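Local structure of decapping and exoribonuclease protein 1 (Kluyveromyces lactis, 4GPS) at residues 291-296 against 315-320; 298-301 against 306-309. The protein removes NAD caps and other caps from the 5' ends of RNAs and degrades RNA as a 5'-3' exoribonuclease, using divalent metal ions. All coordinates share one frame; numbering follows the deposited sequence.

Contact 1. Residues 291-296 against 315-320; sequences YTEIKS and WIQTNL
The side chains of E293 and K295 leave strand 291-296 and meet Q317, which comes from the helix in the opposite direction. The helix segment 315-319 runs nearly antiparallel to the strand, at 162°, with the axes 10.6 Å apart at closest approach. At this spacing the side chains bridge the gap. Q317 CG is anti to the backbone N (chi1 170°), and the chain beyond it is extended, which carries the amide well out from the helix. Q317 CD lies 3.8 Å from E293 OE1 and 3.7 Å from K295 NZ, between the acid and the amine. The amide plane stands 77° from that of the E293 carboxylate.

The tight part is around this carboxylate, where E293, Q317 and T318 are all buried. T318 and E293 lie alongside each other, pointing opposite ways, and the T318 CG2 methyl comes 3.5 Å from E293 OE2. That same oxygen forms a salt bridge with R182, which also makes a weak hydrogen bond to Q317 O and so links the acid to the helix. The K295 side is looser. K295 is partly exposed; its chain bends at chi2 and then runs straight to NZ.

E293 and K295 fit the E-x-K part of the PD-(D/E)XK nuclease motif. E293 binds a divalent metal cation, as do D282 and I294. K295 and Q317 probably bind substrate, as in related enzymes. A bound citrate lies about 4 Å from the side chain of Q317, nearest atoms.

The strand lies between strand 273-285, antiparallel to it, and strand 325-331, parallel to it. The helix connects it to strand 325-331, while T318 also packs on L326 and, in helix 346-353, on I346.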
loop_
_atom_site.group_PDB
_atom_site.type_symbol
_atom_site.label_atom_id
_atom_site.label_comp_id
_atom_site.label_asym_id
_atom_site.label_seq_id
_atom_site.Cartn_x
_atom_site.Cartn_y
_atom_site.Cartn_z
ATOM N N TYR A 291 -12.873 1.469 -6.274
ATOM C CA TYR A 291 -12.401 0.676 -5.151
ATOM C C TYR A 291 -12.408 1.585 -3.919
ATOM O O TYR A 291 -12.103 2.775 -4.015
ATOM C CB TYR A 291 -10.984 0.181 -5.419
ATOM C CG TYR A 291 -10.927 -0.916 -6.432
ATOM C CD1 TYR A 291 -11.758 -2.039 -6.310
ATOM C CD2 TYR A 291 -10.002 -0.873 -7.481
ATOM C CE1 TYR A 291 -11.669 -3.103 -7.206
ATOM C CE2 TYR A 291 -9.898 -1.930 -8.381
ATOM C CZ TYR A 291 -10.728 -3.042 -8.240
ATOM O OH TYR A 291 -10.572 -4.092 -9.100
ATOM N N THR A 292 -12.756 1.012 -2.772
ATOM C CA THR A 292 -12.838 1.741 -1.506
ATOM C C THR A 292 -12.109 0.923 -0.413
ATOM O O THR A 292 -12.515 -0.191 -0.067
ATOM C CB THR A 292 -14.324 1.957 -1.144
ATOM O OG1 THR A 292 -14.931 2.727 -2.191
ATOM C CG2 THR A 292 -14.479 2.685 0.229
ATOM N N GLU A 293 -11.006 1.478 0.087
ATOM C CA GLU A 293 -10.177 0.835 1.097
ATOM C C GLU A 293 -10.627 1.362 2.462
ATOM O O GLU A 293 -10.673 2.575 2.709
ATOM C CB GLU A 293 -8.694 1.142 0.832
ATOM C CG GLU A 293 -8.327 0.972 -0.644
ATOM C CD GLU A 293 -6.912 0.496 -0.868
ATOM O OE1 GLU A 293 -6.514 -0.483 -0.210
ATOM O OE2 GLU A 293 -6.200 1.084 -1.706
ATOM N N ILE A 294 -10.982 0.414 3.318
ATOM C CA ILE A 294 -11.506 0.652 4.647
ATOM C C ILE A 294 -10.424 0.658 5.738
ATOM O O ILE A 294 -9.609 -0.264 5.841
ATOM C CB ILE A 294 -12.570 -0.426 4.934
ATOM C CG1 ILE A 294 -13.629 -0.340 3.826
ATOM C CG2 ILE A 294 -13.156 -0.276 6.359
ATOM C CD1 ILE A 294 -14.712 -1.348 3.944
ATOM N N LYS A 295 -10.419 1.723 6.533
ATOM C CA LYS A 295 -9.452 1.876 7.625
ATOM C C LYS A 295 -10.196 2.138 8.938
ATOM O O LYS A 295 -11.181 2.898 8.982
ATOM C CB LYS A 295 -8.477 3.039 7.342
ATOM C CG LYS A 295 -7.539 2.820 6.173
ATOM C CD LYS A 295 -6.535 1.700 6.460
ATOM C CE LYS A 295 -5.612 1.491 5.306
ATOM N NZ LYS A 295 -4.655 0.398 5.554
ATOM N N SER A 296 -9.722 1.480 9.986
ATOM C CA SER A 296 -10.266 1.624 11.326
ATOM C C SER A 296 -9.335 2.590 12.069
ATOM O O SER A 296 -8.125 2.412 12.060
ATOM C CB SER A 296 -10.264 0.266 12.021
ATOM O OG SER A 296 -10.704 0.377 13.356
ATOM N N TRP A 315 -1.895 7.435 2.413
ATOM C CA TRP A 315 -1.726 8.172 1.192
ATOM C C TRP A 315 -0.900 7.338 0.198
ATOM O O TRP A 315 -1.300 7.206 -0.955
ATOM C CB TRP A 315 -1.008 9.493 1.482
ATOM C CG TRP A 315 -0.648 10.265 0.237
ATOM C CD1 TRP A 315 -1.489 11.042 -0.531
ATOM C CD2 TRP A 315 0.614 10.267 -0.428
ATOM N NE1 TRP A 315 -0.827 11.513 -1.626
ATOM C CE2 TRP A 315 0.467 11.057 -1.595
ATOM C CE3 TRP A 315 1.860 9.672 -0.160
ATOM C CZ2 TRP A 315 1.526 11.274 -2.495
ATOM C CZ3 TRP A 315 2.915 9.886 -1.061
ATOM C CH2 TRP A 315 2.735 10.680 -2.211
ATOM N N ILE A 316 0.245 6.785 0.620
ATOM C CA ILE A 316 1.067 5.996 -0.310
ATOM C C ILE A 316 0.266 4.813 -0.809
ATOM O O ILE A 316 0.325 4.469 -1.983
ATOM C CB ILE A 316 2.304 5.427 0.345
ATOM C CG1 ILE A 316 3.186 6.570 0.850
ATOM C CG2 ILE A 316 3.055 4.532 -0.653
ATOM C CD1 ILE A 316 4.226 6.110 1.829
ATOM N N GLN A 317 -0.498 4.210 0.096
ATOM C CA GLN A 317 -1.311 3.047 -0.239
ATOM C C GLN A 317 -2.318 3.291 -1.367
ATOM O O GLN A 317 -2.376 2.523 -2.324
ATOM C CB GLN A 317 -2.010 2.535 1.013
ATOM C CG GLN A 317 -3.046 1.500 0.770
ATOM C CD GLN A 317 -3.902 1.233 2.007
ATOM O OE1 GLN A 317 -4.934 0.572 1.922
ATOM N NE2 GLN A 317 -3.474 1.740 3.153
ATOM N N THR A 318 -3.098 4.354 -1.290
ATOM C CA THR A 318 -4.058 4.581 -2.353
ATOM C C THR A 318 -3.413 5.242 -3.550
ATOM O O THR A 318 -3.800 4.977 -4.698
ATOM C CB THR A 318 -5.269 5.396 -1.886
ATOM O OG1 THR A 318 -4.838 6.564 -1.205
ATOM C CG2 THR A 318 -6.141 4.547 -0.948
ATOM N N ASN A 319 -2.391 6.056 -3.303
ATOM C CA ASN A 319 -1.730 6.717 -4.416
ATOM C C ASN A 319 -1.046 5.760 -5.387
ATOM O O ASN A 319 -0.823 6.118 -6.532
ATOM C CB ASN A 319 -0.719 7.742 -3.931
ATOM C CG ASN A 319 -0.374 8.733 -5.003
ATOM O OD1 ASN A 319 0.691 8.691 -5.575
ATOM N ND2 ASN A 319 -1.307 9.616 -5.304
ATOM N N LEU A 320 -0.701 4.553 -4.939
ATOM C CA LEU A 320 -0.077 3.565 -5.835
ATOM C C LEU A 320 -1.099 2.899 -6.791
ATOM O O LEU A 320 -0.730 2.115 -7.673
ATOM C CB LEU A 320 0.634 2.469 -5.017
ATOM C CG LEU A 320 1.971 2.820 -4.379
ATOM C CD1 LEU A 320 2.177 1.825 -3.317
ATOM C CD2 LEU A 320 3.137 2.823 -5.403
#

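Contact 2. Residues 298-301 against 306-309; sequences VHFK and YHRR
H307 reaches from the helix into the bend of 298-301, and its imidazole touches each residue there. K301 N donates a hydrogen bond to H307 ND1, at 3.0 Å and with an N-H...N angle of 159°. The donor is tilted out of the ring plane. This direction makes ND1 the acceptor, so it carries no proton in this bond. F300 meets the same ring in a T-shaped pair. The edge of the phenyl is turned to a face of the imidazole, the planes are 84° apart, and F300 CD2 is 3.9 Å from H307 CG. F300 CG lies anti to its carbonyl carbon and beside the backbone N (chi1 -69°), which brings CD2 over the middle of that face. V298 CG1 comes in at the imidazole edge, 3.7 Å from H307 CE1. H307 CE1 is also 3.3 Å from H299 O.

The contact folds the connection between strand 290-297 and helix 305-319 of the PD-(D/E)XK nuclease fold back onto the first turn of the helix. With an alanine in place of H307, K301 N would probably lose its acceptor and the edge of F300 the face it meets.

Further out, H307 N is hydrogen-bonded to N304 OD1, which ties the helix start to the residues just before it. F330, on strand 325-331, stacks on H299, and its ring meets that of F300 at nearly a right angle. V298 touches S333. On the helix, R309 NE is hydrogen-bonded to F193 O.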
loop_
_atom_site.group_PDB
_atom_site.type_symbol
_atom_site.label_atom_id
_atom_site.label_comp_id
_atom_site.label_asym_id
_atom_site.label_seq_id
_atom_site.Cartn_x
_atom_site.Cartn_y
_atom_site.Cartn_z
ATOM N N VAL A 298 -8.825 5.854 15.434
ATOM C CA VAL A 298 -9.318 6.637 16.545
ATOM C C VAL A 298 -9.138 8.063 15.930
ATOM O O VAL A 298 -8.339 8.218 14.993
ATOM C CB VAL A 298 -8.413 6.340 17.767
ATOM C CG1 VAL A 298 -7.486 7.456 18.042
ATOM C CG2 VAL A 298 -9.264 5.930 18.939
ATOM N N HIS A 299 -9.882 9.080 16.370
ATOM C CA HIS A 299 -9.702 10.423 15.790
ATOM C C HIS A 299 -8.219 10.834 15.731
ATOM O O HIS A 299 -7.445 10.571 16.649
ATOM C CB HIS A 299 -10.556 11.475 16.528
ATOM C CG HIS A 299 -11.996 11.490 16.082
ATOM N ND1 HIS A 299 -12.387 11.925 14.827
ATOM C CD2 HIS A 299 -13.128 11.063 16.696
ATOM C CE1 HIS A 299 -13.692 11.763 14.690
ATOM N NE2 HIS A 299 -14.166 11.242 15.808
ATOM N N PHE A 300 -7.838 11.463 14.621
ATOM C CA PHE A 300 -6.448 11.833 14.371
ATOM C C PHE A 300 -5.860 12.941 15.188
ATOM O O PHE A 300 -6.490 13.972 15.391
ATOM C CB PHE A 300 -6.256 12.191 12.899
ATOM C CG PHE A 300 -6.389 11.022 11.980
ATOM C CD1 PHE A 300 -7.318 11.045 10.926
ATOM C CD2 PHE A 300 -5.622 9.879 12.181
ATOM C CE1 PHE A 300 -7.480 9.941 10.091
ATOM C CE2 PHE A 300 -5.778 8.761 11.343
ATOM C CZ PHE A 300 -6.712 8.799 10.300
ATOM N N LYS A 301 -4.635 12.717 15.644
ATOM C CA LYS A 301 -3.901 13.723 16.405
ATOM C C LYS A 301 -2.684 14.067 15.549
ATOM O O LYS A 301 -1.657 13.386 15.636
ATOM C CB LYS A 301 -3.477 13.154 17.778
ATOM C CG LYS A 301 -4.645 13.061 18.777
ATOM C CD LYS A 301 -4.540 11.907 19.766
ATOM C CE LYS A 301 -3.841 12.282 21.054
ATOM N NZ LYS A 301 -3.576 11.054 21.856
ATOM N N TYR A 306 2.728 8.480 15.510
ATOM C CA TYR A 306 2.077 7.270 15.063
ATOM C C TYR A 306 0.968 7.557 14.017
ATOM O O TYR A 306 0.798 6.821 13.022
ATOM C CB TYR A 306 1.537 6.527 16.298
ATOM C CG TYR A 306 0.645 5.349 16.018
ATOM C CD1 TYR A 306 -0.698 5.533 15.655
ATOM C CD2 TYR A 306 1.111 4.045 16.196
ATOM C CE1 TYR A 306 -1.560 4.451 15.493
ATOM C CE2 TYR A 306 0.255 2.940 16.036
ATOM C CZ TYR A 306 -1.082 3.152 15.695
ATOM O OH TYR A 306 -1.951 2.081 15.640
ATOM N N HIS A 307 0.226 8.630 14.227
ATOM C CA HIS A 307 -0.851 8.971 13.325
ATOM C C HIS A 307 -0.346 9.586 12.019
ATOM O O HIS A 307 -0.916 9.353 10.951
ATOM C CB HIS A 307 -1.825 9.908 14.040
ATOM C CG HIS A 307 -2.880 9.190 14.820
ATOM N ND1 HIS A 307 -3.723 9.825 15.704
ATOM C CD2 HIS A 307 -3.275 7.895 14.790
ATOM C CE1 HIS A 307 -4.601 8.954 16.177
ATOM N NE2 HIS A 307 -4.351 7.774 15.635
ATOM N N ARG A 308 0.737 10.351 12.092
ATOM C CA ARG A 308 1.293 10.957 10.893
ATOM C C ARG A 308 1.825 9.843 10.005
ATOM O O ARG A 308 1.691 9.907 8.789
ATOM C CB ARG A 308 2.397 11.955 11.251
ATOM C CG ARG A 308 1.874 13.167 12.053
ATOM C CD ARG A 308 1.035 14.131 11.214
ATOM N NE ARG A 308 1.821 14.731 10.132
ATOM C CZ ARG A 308 2.766 15.660 10.286
ATOM N NH1 ARG A 308 3.071 16.138 11.483
ATOM N NH2 ARG A 308 3.435 16.091 9.225
ATOM N N ARG A 309 2.412 8.814 10.618
ATOM C CA ARG A 309 2.925 7.659 9.876
ATOM C C ARG A 309 1.778 6.929 9.194
ATOM O O ARG A 309 1.886 6.533 8.032
ATOM C CB ARG A 309 3.603 6.665 10.815
ATOM C CG ARG A 309 5.083 6.690 10.798
ATOM C CD ARG A 309 5.614 6.122 12.085
ATOM N NE ARG A 309 6.949 6.637 12.310
ATOM C CZ ARG A 309 7.545 6.705 13.488
ATOM N NH1 ARG A 309 6.923 6.285 14.592
ATOM N NH2 ARG A 309 8.773 7.188 13.551
#

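Overall arrangement
Contacts 1 and 2 share helix 305-319 and lie 15 Å apart, centre to centre. Contact 2 is nested within the chain loop that contact 1 closes. It fastens the start of the helix to the incoming loop, while contact 1 places the far end of the helix against the strand. No other touch joins them. Contact 1 is buried, about 7 Å from the centre of the chain, and holds metal-binding and probable substrate-binding residues. Contact 2 is at the surface, about 17 Å from that centre. It holds none of these binding residues, though between side chains F300 is about 7 Å from K295 and about 11 Å from Q317.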